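Side-chain contacts in beta-N-acetylhexosaminidase (PDB 4YYF), which probably hydrolyses terminal non-reducing N-acetyl-D-hexosamine residues from N-acetyl-beta-D-hexosaminides, as a member of glycosyl hydrolase family 3: residues T77-S80 with M81-D84; S119-A123 with R124-R128; T222-L225 with D226-M229; P328-L331 with D332-Q336; G341-N344 with Q345-D349. The protein carries 1 engineered substitution. All coordinates share one frame; numbering follows the deposited sequence.

Interaction 1 (T77-S80 with M81-D84); sequences TDLS and MLTD
S80 and D84 meet across a tight turn. The carbonyl S80 O takes the backbone N-H of T83, with S80 O to T83 N at 3.1 Å. The donor stands above the carbonyl plane, so no lone pair is addressed directly. D84 N also reaches S80 O, but that bond is weak. One step earlier, L82 N bonds to L79 O at 2.9 Å.

The apolar contacts fall into two pairs. L79 and L82 approach at a slant, and L79 CD2 lies 4.0 Å from L82 CD1. M81, a selenomethionine, sends its chain back toward T77 and D78. Its CG sits between its own backbone N and carbonyl carbon (chi1 62°), which brings M81 CG to 3.5 Å from D78 O. Its SE then meets T77 CG2 at 4.1 Å, the two side chains crossing at about a right angle.

D78 holds the start of the turn. D78 OD1 accepts from S80 N at 3.0 Å, met nearly along the C-O axis. S80 OG lies very close to the same oxygen. A water sits between S80 OG and D84 OD2, although its distance to the carboxylate is doubtfully short.

Further out, T77 OG1 is bonded to V53 O and G74 N. D84 OD1 takes S86 N at the start of helix 86-93. M81 packs on A56, A59 and L87. The D78 to S80 bond makes an Asx turn, here in the loop from strand 70-73 to helix 86-93 of the TIM-barrel domain.

Interaction 2 (S119-A123 with R124-R128); sequences SQPSA and RELAR
S122 caps helix 123-129: S122 OG accepts from E125 N at 3.1 Å, a nearly straight bond. The hydroxyl reaches that N-H because OG sits between the backbone N and the carbonyl carbon (chi1 67°). P121 and L126 add a hydrophobic staple, the apolar pairing of the residue before an N-cap with the fourth residue after it.

L126 stands at about a right angle to both of its partners. Its CD2 meets the proline ring, with P121 CB to L126 CD2 at 4.0 Å. Its CD1 meets the end of the glutamine, with Q120 NE2 to L126 CD1 at 3.4 Å. V135 and I138 of helix 132-148 also touch L126. P121 CB rests on E125 CB as well, at 3.9 Å.

The Q120 amide is held at both ends. OE1 bonds to Y189 OH, and NE2 bonds to E106 O besides its own neighbour. R124 turns away from the cap, and its NH2 bonds to A164 O. Within the helix, R124 CD lies over the centre of the R128 guanidinium face. P121 O lies in the plane of the Q120 amide, 2.9 Å from Q120 NE2.

Interaction 3 (T222-L225 with D226-M229); sequences TPPL and DVLM
The puckered rings of P223 and P224 meet V227, L228 and the flat carboxylate of D226 at the start of helix 225-229. The P223 ring touches two residues of the first helical turn. Its CB lies 3.8 Å from V227 CG1, and its CD meets L228 CD2 at a similar range. The P224 ring has CD near V227 CG2, and P224 CB lies 3.4 Å from D226 OD1, a contact of a carboxylate oxygen with a ring carbon.

P224 holds the N-cap position. P223 and L228, one before the cap and four after it, form a hydrophobic staple and cross at about a right angle. The capping carbonyl does much of the polar work. P224 O accepts from L228 N at 3.0 Å, and V227 N adds a weak bond.

T222 ties down the approach to the helix. T222 OG1 donates to P223 O at 2.7 Å. With OG1 between its own backbone N and carbonyl carbon (chi1 68°), the hydroxyl reaches the next carbonyl. T222 OG1 also comes within 3.8 Å of L228 CD1. Around it, T222 packs on M252, V254 and P255 of a loop.

L225 and M229, one turn apart, both touch L272 of helix 267-275. M229 is a selenomethionine bent at chi2 (-67°), and this brings its CE back to 4.0 Å from L225 CD1. The backbone joins the two residues as well: M229 N bonds to L225 O at 2.8 Å, and M229 CG lies 3.2 Å from that oxygen.

Interaction 4 (P328-L331 with D332-Q336); sequences PAVL and DRLEQ
P328 O has two donors. D332 N donates to it at 3.0 Å, and R42 NH2 of helix 41-46 adds a weak bond. The D332 carboxylate sits beside the same oxygen. D332 CG is anti to the carbonyl carbon and beside the backbone N. This first torsion (chi1 -77°) turns the carboxylate back along the helix toward P328, and D332 OD1 comes 3.3 Å from P328 O. Both are acceptors, and R42 is probably what makes this closeness tolerable: R42 NH1 forms a salt bridge to D332 OD1.

The next bonds are those of a regular alpha helix. R333 N binds A329 O, and E335 N binds L331 O. L334 N meets V330 O at 2.9 Å.

V330 and L334 lie side by side and point the same way, with V330 CG1 4.0 Å from L334 CD1. They pack on V304, V308 and L312 of helix 304-314. L331 touches R42 and L45, and L45 touches L334 as well.

E335 is the second acidic partner of R42. Its CG is 3.3 Å from L331 O, and E335 OE1 forms a salt bridge to R42 NH1. R333 leads elsewhere, to a salt bridge with E342.

Two successive turns of helix 327-340, through P328 O, D332 and E335, thus meet the guanidinium of R42. The positive charge of R42 probably stabilises both carboxylates, and the salt bridges link this helix to helix 41-46.

Interaction 5 (G341-N344 with Q345-D349); sequences GELN and QGAVD. With NA (sodium ion), chain F.
At N344 the backbone is still extended (psi 142°), and from Q345 onward it is helical, so N344 is the N-cap of helix 345-357. Its side chain does the capping. N344 CG is anti to the backbone N (chi1 -170°), and OD1 swings over the helix start to accept from G346 N at 2.7 Å. The donor is tilted from the plane of the amide carbonyl. The acceptor lies two residues before the donor, as in an Asx turn. The backbone carbonyl takes part too: N344 O accepts from A347 N at 3.0 Å, with the donor well above the carbonyl plane, and V348 N adds a weak bond.

L343 and V348 make a hydrophobic staple around the cap. They cross at about a right angle, and L343 CD2 lies 3.7 Å from V348 CG2. The other branch, L343 CD1, reaches A347 CB at 4.2 Å.

Q345 and D349 are joined along the helix. Q345 NE2 donates to D349 OD1 at 2.9 Å. It meets the carboxylate from above its plane, while the acceptor lies in the glutamine amide plane.

A347 turns its carbonyl to a sodium ion, with A347 O to sodium at 2.3 Å. Two waters bind at the same distance, and S351 on the next turn supplies a further ligand.

L343 lies on A337 and L338 of helix 327-340, and on L309 of helix 304-314. V348 packs on L45 of helix 41-46. Through L343 and V348 the start of helix 345-357 packs against three earlier helices.

In the fold
Interactions 4 and 5 are the only two that touch. Their centres are about 13 Å apart, on helices 327-340 and 345-357, which follow each other in the chain. R333 NH2 meets E342 OE2 at 2.8 Å in a salt bridge, and L334 CD2 packs on L343 CD2 at 4.2 Å. The sodium ion belongs to interaction 5; in interaction 4 the side chain of L334 is about 11 Å from the sodium ion. Interactions 1, 2 and 3 are separate sites around the TIM-barrel domain. The centres of interactions 1 and 3 lie about 41 Å apart, on opposite sides of the chain's centre. Interactions 2, 3 and 5 each begin a helix.

Interaction 1 (T77-S80 with M81-D84)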
# COMPACT_ATOMS: atom_id res chain seq x y z
N THR A 77 -5.05 16.01 3.48
CA THR A 77 -6.51 15.85 3.45
C THR A 77 -7.22 16.61 4.57
O THR A 77 -6.85 16.52 5.74
CB THR A 77 -6.91 14.36 3.53
OG1 THR A 77 -6.19 13.61 2.54
CG2 THR A 77 -8.41 14.18 3.30
N ASP A 78 -8.25 17.36 4.19
CA ASP A 78 -9.24 17.92 5.11
C ASP A 78 -10.03 16.76 5.74
O ASP A 78 -10.84 16.14 5.07
CB ASP A 78 -10.16 18.79 4.25
CG ASP A 78 -11.24 19.50 5.05
OD1 ASP A 78 -11.84 18.88 5.95
OD2 ASP A 78 -11.49 20.68 4.73
N LEU A 79 -9.81 16.48 7.03
CA LEU A 79 -10.41 15.29 7.67
C LEU A 79 -11.90 15.41 8.04
O LEU A 79 -12.52 14.44 8.47
CB LEU A 79 -9.62 14.88 8.91
CG LEU A 79 -8.16 14.50 8.69
CD1 LEU A 79 -7.52 14.04 9.99
CD2 LEU A 79 -8.08 13.41 7.64
N SER A 80 -12.48 16.59 7.86
CA SER A 80 -13.89 16.76 8.21
C SER A 80 -14.77 15.80 7.41
O SER A 80 -15.85 15.43 7.87
CB SER A 80 -14.34 18.21 8.03
OG SER A 80 -14.21 18.59 6.69
N MSE A 81 -14.33 15.38 6.23
CA MSE A 81 -15.11 14.44 5.42
C MSE A 81 -15.33 13.10 6.13
O MSE A 81 -16.25 12.35 5.78
CB MSE A 81 -14.46 14.21 4.05
CG MSE A 81 -13.05 13.60 4.13
SE MSE A 81 -12.26 13.33 2.35
CE MSE A 81 -13.51 12.00 1.72
N LEU A 82 -14.49 12.78 7.11
CA LEU A 82 -14.63 11.51 7.83
C LEU A 82 -15.68 11.55 8.93
O LEU A 82 -16.14 10.51 9.41
CB LEU A 82 -13.30 11.09 8.47
CG LEU A 82 -12.13 11.02 7.53
CD1 LEU A 82 -10.87 10.67 8.31
CD2 LEU A 82 -12.42 9.99 6.44
N THR A 83 -16.05 12.76 9.36
CA THR A 83 -17.01 12.89 10.45
C THR A 83 -18.30 13.61 10.07
O THR A 83 -19.23 13.67 10.88
CB THR A 83 -16.40 13.61 11.69
OG1 THR A 83 -15.95 14.91 11.32
CG2 THR A 83 -15.23 12.81 12.26
N ASP A 84 -18.37 14.17 8.86
CA ASP A 84 -19.55 14.98 8.52
C ASP A 84 -20.53 14.25 7.60
O ASP A 84 -21.50 14.84 7.13
CB ASP A 84 -19.18 16.36 7.94
CG ASP A 84 -18.49 16.27 6.58
OD1 ASP A 84 -18.50 15.18 5.95
OD2 ASP A 84 -17.93 17.30 6.13
O HOH W 1 -16.35 17.65 4.36

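Interaction 2 (S119-A123 with R124-R128)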
# COMPACT_ATOMS: atom_id res chain seq x y z
N SER A 119 -3.32 9.60 19.85
CA SER A 119 -1.98 9.23 19.42
C SER A 119 -1.56 7.87 19.98
O SER A 119 -2.12 7.38 20.96
CB SER A 119 -0.98 10.31 19.83
OG SER A 119 -0.86 10.35 21.22
N GLN A 120 -0.57 7.26 19.34
CA GLN A 120 -0.03 5.98 19.76
C GLN A 120 1.48 6.13 19.70
O GLN A 120 2.00 6.85 18.84
CB GLN A 120 -0.49 4.90 18.77
CG GLN A 120 0.08 3.50 18.99
CD GLN A 120 0.14 2.73 17.70
OE1 GLN A 120 -0.87 2.18 17.23
NE2 GLN A 120 1.32 2.70 17.08
N PRO A 121 2.21 5.47 20.63
CA PRO A 121 3.67 5.46 20.51
C PRO A 121 4.13 4.88 19.16
O PRO A 121 3.39 4.14 18.51
CB PRO A 121 4.11 4.54 21.66
CG PRO A 121 3.02 4.69 22.68
CD PRO A 121 1.75 4.83 21.87
N SER A 122 5.34 5.21 18.75
CA SER A 122 5.91 4.66 17.52
C SER A 122 6.01 3.14 17.64
O SER A 122 5.98 2.59 18.74
CB SER A 122 7.31 5.21 17.33
OG SER A 122 8.15 4.72 18.36
N ALA A 123 6.16 2.48 16.49
CA ALA A 123 6.34 1.02 16.44
C ALA A 123 7.49 0.58 17.33
O ALA A 123 7.41 -0.43 18.02
CB ALA A 123 6.61 0.59 14.99
N ARG A 124 8.58 1.33 17.28
CA ARG A 124 9.76 0.99 18.06
C ARG A 124 9.50 1.08 19.57
O ARG A 124 9.92 0.22 20.34
CB ARG A 124 10.93 1.90 17.68
CG ARG A 124 12.15 1.71 18.55
CD ARG A 124 13.28 2.60 18.08
NE ARG A 124 13.86 2.11 16.83
CZ ARG A 124 14.74 2.78 16.10
NH1 ARG A 124 15.11 4.00 16.48
NH2 ARG A 124 15.24 2.25 15.00
N GLU A 125 8.80 2.14 19.98
CA GLU A 125 8.47 2.31 21.39
C GLU A 125 7.49 1.23 21.86
O GLU A 125 7.56 0.75 23.00
CB GLU A 125 7.92 3.72 21.64
CG GLU A 125 7.75 4.09 23.11
CD GLU A 125 9.08 4.36 23.85
OE1 GLU A 125 10.16 3.98 23.35
OE2 GLU A 125 9.03 4.96 24.95
N LEU A 126 6.57 0.83 21.00
CA LEU A 126 5.64 -0.25 21.35
C LEU A 126 6.41 -1.53 21.65
O LEU A 126 6.14 -2.22 22.63
CB LEU A 126 4.65 -0.49 20.23
CG LEU A 126 3.57 0.57 20.02
CD1 LEU A 126 2.63 0.13 18.90
CD2 LEU A 126 2.79 0.79 21.32
N ALA A 127 7.38 -1.84 20.80
CA ALA A 127 8.13 -3.08 20.96
C ALA A 127 8.95 -3.04 22.24
O ALA A 127 9.24 -4.08 22.84
CB ALA A 127 9.00 -3.34 19.75
N ARG A 128 9.32 -1.84 22.69
CA ARG A 128 10.16 -1.70 23.87
C ARG A 128 9.38 -1.71 25.17
O ARG A 128 9.94 -2.02 26.22
CB ARG A 128 10.98 -0.41 23.79
CG ARG A 128 11.99 -0.41 22.68
CD ARG A 128 12.77 0.89 22.58
NE ARG A 128 13.98 0.68 21.79
CZ ARG A 128 14.78 1.65 21.36
NH1 ARG A 128 15.86 1.34 20.65
NH2 ARG A 128 14.50 2.91 21.62

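Interaction 3 (T222-L225 with D226-M229)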
# COMPACT_ATOMS: atom_id res chain seq x y z
N THR A 222 19.37 -0.93 -1.52
CA THR A 222 19.40 -1.82 -0.36
C THR A 222 20.66 -2.67 -0.37
O THR A 222 21.40 -2.66 -1.36
CB THR A 222 18.23 -2.80 -0.42
OG1 THR A 222 18.45 -3.70 -1.50
CG2 THR A 222 16.90 -2.08 -0.60
N PRO A 223 20.91 -3.44 0.71
CA PRO A 223 21.91 -4.51 0.62
C PRO A 223 21.49 -5.50 -0.47
O PRO A 223 20.33 -5.51 -0.86
CB PRO A 223 21.82 -5.18 1.99
CG PRO A 223 21.32 -4.11 2.91
CD PRO A 223 20.37 -3.31 2.08
N PRO A 224 22.43 -6.33 -0.97
CA PRO A 224 22.06 -7.25 -2.04
C PRO A 224 20.99 -8.25 -1.61
O PRO A 224 20.81 -8.49 -0.41
CB PRO A 224 23.37 -8.00 -2.34
CG PRO A 224 24.45 -7.09 -1.83
CD PRO A 224 23.87 -6.40 -0.64
N LEU A 225 20.29 -8.83 -2.59
CA LEU A 225 19.22 -9.79 -2.31
C LEU A 225 19.64 -10.91 -1.36
O LEU A 225 18.88 -11.28 -0.48
CB LEU A 225 18.70 -10.40 -3.62
CG LEU A 225 17.63 -11.49 -3.48
CD1 LEU A 225 16.35 -10.96 -2.80
CD2 LEU A 225 17.31 -12.10 -4.85
N ASP A 226 20.84 -11.46 -1.54
CA ASP A 226 21.24 -12.57 -0.69
C ASP A 226 21.35 -12.14 0.78
O ASP A 226 21.15 -12.94 1.69
CB ASP A 226 22.52 -13.25 -1.19
CG ASP A 226 23.76 -12.42 -0.93
OD1 ASP A 226 23.83 -11.26 -1.40
OD2 ASP A 226 24.68 -12.93 -0.26
N VAL A 227 21.63 -10.85 1.00
CA VAL A 227 21.60 -10.32 2.36
C VAL A 227 20.16 -10.14 2.84
O VAL A 227 19.83 -10.45 3.98
CB VAL A 227 22.39 -8.99 2.49
CG1 VAL A 227 22.25 -8.42 3.89
CG2 VAL A 227 23.86 -9.20 2.17
N LEU A 228 19.29 -9.63 1.96
CA LEU A 228 17.89 -9.42 2.35
C LEU A 228 17.24 -10.76 2.71
O LEU A 228 16.40 -10.82 3.61
CB LEU A 228 17.10 -8.75 1.21
CG LEU A 228 17.58 -7.38 0.74
CD1 LEU A 228 16.68 -6.86 -0.38
CD2 LEU A 228 17.60 -6.39 1.89
N MSE A 229 17.65 -11.82 2.02
CA MSE A 229 17.08 -13.16 2.21
C MSE A 229 17.20 -13.65 3.64
O MSE A 229 16.34 -14.39 4.11
CB MSE A 229 17.74 -14.19 1.29
CG MSE A 229 17.33 -14.08 -0.15
SE MSE A 229 15.46 -14.53 -0.47
CE MSE A 229 15.77 -14.89 -2.35

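Interaction 4 (P328-L331 with D332-Q336)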
# COMPACT_ATOMS: atom_id res chain seq x y z
N PRO A 328 -7.27 11.26 -15.32
CA PRO A 328 -7.67 11.01 -16.72
C PRO A 328 -6.49 10.79 -17.68
O PRO A 328 -6.63 9.99 -18.61
CB PRO A 328 -8.46 12.28 -17.10
CG PRO A 328 -8.15 13.30 -16.05
CD PRO A 328 -7.76 12.55 -14.81
N ALA A 329 -5.36 11.46 -17.47
CA ALA A 329 -4.17 11.24 -18.30
C ALA A 329 -3.60 9.84 -18.09
O ALA A 329 -3.11 9.20 -19.03
CB ALA A 329 -3.12 12.29 -18.02
N VAL A 330 -3.65 9.39 -16.85
CA VAL A 330 -3.17 8.05 -16.52
C VAL A 330 -4.03 6.99 -17.20
O VAL A 330 -3.52 6.08 -17.85
CB VAL A 330 -3.09 7.82 -14.99
CG1 VAL A 330 -2.91 6.34 -14.67
CG2 VAL A 330 -1.95 8.64 -14.40
N LEU A 331 -5.34 7.12 -17.07
CA LEU A 331 -6.26 6.18 -17.71
C LEU A 331 -6.10 6.18 -19.23
O LEU A 331 -6.15 5.13 -19.87
CB LEU A 331 -7.70 6.50 -17.31
CG LEU A 331 -8.02 6.19 -15.85
CD1 LEU A 331 -9.41 6.71 -15.48
CD2 LEU A 331 -7.92 4.69 -15.56
N ASP A 332 -5.90 7.37 -19.81
CA ASP A 332 -5.60 7.47 -21.24
C ASP A 332 -4.37 6.66 -21.63
O ASP A 332 -4.36 5.95 -22.63
CB ASP A 332 -5.37 8.93 -21.65
CG ASP A 332 -6.66 9.71 -21.76
OD1 ASP A 332 -7.74 9.11 -21.61
OD2 ASP A 332 -6.59 10.93 -22.01
N ARG A 333 -3.32 6.77 -20.82
CA ARG A 333 -2.07 6.09 -21.14
C ARG A 333 -2.23 4.58 -20.98
O ARG A 333 -1.65 3.79 -21.72
CB ARG A 333 -0.94 6.62 -20.24
CG ARG A 333 0.44 5.99 -20.49
CD ARG A 333 0.99 6.36 -21.87
NE ARG A 333 2.31 5.76 -22.14
CZ ARG A 333 2.50 4.63 -22.81
NH1 ARG A 333 1.47 3.95 -23.29
NH2 ARG A 333 3.74 4.17 -23.02
N LEU A 334 -3.03 4.17 -20.00
CA LEU A 334 -3.21 2.74 -19.75
C LEU A 334 -4.00 2.07 -20.88
O LEU A 334 -3.67 0.96 -21.29
CB LEU A 334 -3.88 2.50 -18.40
CG LEU A 334 -2.98 2.85 -17.21
CD1 LEU A 334 -3.71 2.58 -15.89
CD2 LEU A 334 -1.69 2.05 -17.29
N GLU A 335 -5.01 2.76 -21.40
CA GLU A 335 -5.74 2.27 -22.56
C GLU A 335 -4.84 2.14 -23.79
O GLU A 335 -4.93 1.16 -24.54
CB GLU A 335 -6.94 3.18 -22.87
CG GLU A 335 -8.01 3.17 -21.79
CD GLU A 335 -9.36 3.66 -22.31
OE1 GLU A 335 -9.80 4.76 -21.90
OE2 GLU A 335 -9.99 2.94 -23.12
N GLN A 336 -3.95 3.10 -23.99
CA GLN A 336 -3.00 3.03 -25.10
C GLN A 336 -2.04 1.84 -24.94
O GLN A 336 -1.69 1.18 -25.92
CB GLN A 336 -2.21 4.34 -25.23
CG GLN A 336 -3.06 5.54 -25.59
CD GLN A 336 -2.34 6.86 -25.32
OE1 GLN A 336 -1.12 6.88 -25.15
NE2 GLN A 336 -3.09 7.96 -25.29

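Interaction 5 (G341-N344 with Q345-D349)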
# COMPACT_ATOMS: atom_id res chain seq x y z
N GLY A 341 -0.01 -3.31 -26.49
CA GLY A 341 0.49 -4.54 -25.90
C GLY A 341 1.61 -4.31 -24.91
O GLY A 341 2.32 -5.24 -24.52
N GLU A 342 1.79 -3.05 -24.51
CA GLU A 342 2.73 -2.73 -23.46
C GLU A 342 2.19 -3.29 -22.16
O GLU A 342 2.94 -3.58 -21.24
CB GLU A 342 2.87 -1.22 -23.32
CG GLU A 342 3.67 -0.56 -24.41
CD GLU A 342 3.57 0.95 -24.30
OE1 GLU A 342 2.54 1.50 -24.74
OE2 GLU A 342 4.51 1.56 -23.75
N LEU A 343 0.87 -3.38 -22.10
CA LEU A 343 0.19 -3.88 -20.91
C LEU A 343 -0.73 -5.01 -21.34
O LEU A 343 -1.60 -4.81 -22.18
CB LEU A 343 -0.63 -2.76 -20.25
CG LEU A 343 -1.40 -3.15 -18.98
CD1 LEU A 343 -0.44 -3.67 -17.94
CD2 LEU A 343 -2.19 -1.96 -18.43
N ASN A 344 -0.54 -6.19 -20.78
CA ASN A 344 -1.32 -7.34 -21.20
C ASN A 344 -2.70 -7.34 -20.55
O ASN A 344 -2.83 -6.99 -19.37
CB ASN A 344 -0.59 -8.63 -20.84
CG ASN A 344 -1.24 -9.86 -21.46
OD1 ASN A 344 -2.13 -10.47 -20.87
ND2 ASN A 344 -0.78 -10.22 -22.66
N GLN A 345 -3.73 -7.75 -21.29
CA GLN A 345 -5.08 -7.84 -20.74
C GLN A 345 -5.13 -8.73 -19.48
O GLN A 345 -5.88 -8.46 -18.54
CB GLN A 345 -6.06 -8.35 -21.80
CG GLN A 345 -7.53 -8.31 -21.36
CD GLN A 345 -7.98 -6.91 -20.94
OE1 GLN A 345 -7.74 -5.93 -21.64
NE2 GLN A 345 -8.62 -6.83 -19.77
N GLY A 346 -4.31 -9.78 -19.47
CA GLY A 346 -4.27 -10.70 -18.35
C GLY A 346 -3.77 -10.05 -17.08
O GLY A 346 -4.20 -10.39 -15.97
N ALA A 347 -2.86 -9.09 -17.23
CA ALA A 347 -2.32 -8.41 -16.07
C ALA A 347 -3.41 -7.57 -15.42
O ALA A 347 -3.50 -7.46 -14.20
CB ALA A 347 -1.15 -7.54 -16.45
N VAL A 348 -4.22 -6.96 -16.27
CA VAL A 348 -5.31 -6.11 -15.80
C VAL A 348 -6.40 -6.96 -15.14
O VAL A 348 -6.86 -6.63 -14.04
CB VAL A 348 -5.90 -5.29 -16.96
CG1 VAL A 348 -7.18 -4.58 -16.53
CG2 VAL A 348 -4.89 -4.29 -17.44
N ASP A 349 -6.78 -8.05 -15.79
CA ASP A 349 -7.82 -8.92 -15.26
C ASP A 349 -7.43 -9.56 -13.92
O ASP A 349 -8.23 -9.59 -12.99
CB ASP A 349 -8.22 -9.99 -16.27
CG ASP A 349 -9.01 -9.44 -17.45
OD1 ASP A 349 -9.43 -8.26 -17.41
OD2 ASP A 349 -9.23 -10.19 -18.42
NA NA F . -1.70 -7.61 -12.74
O HOH W 2 -0.42 -8.10 -10.91
O HOH W 3 -0.42 -5.73 -12.95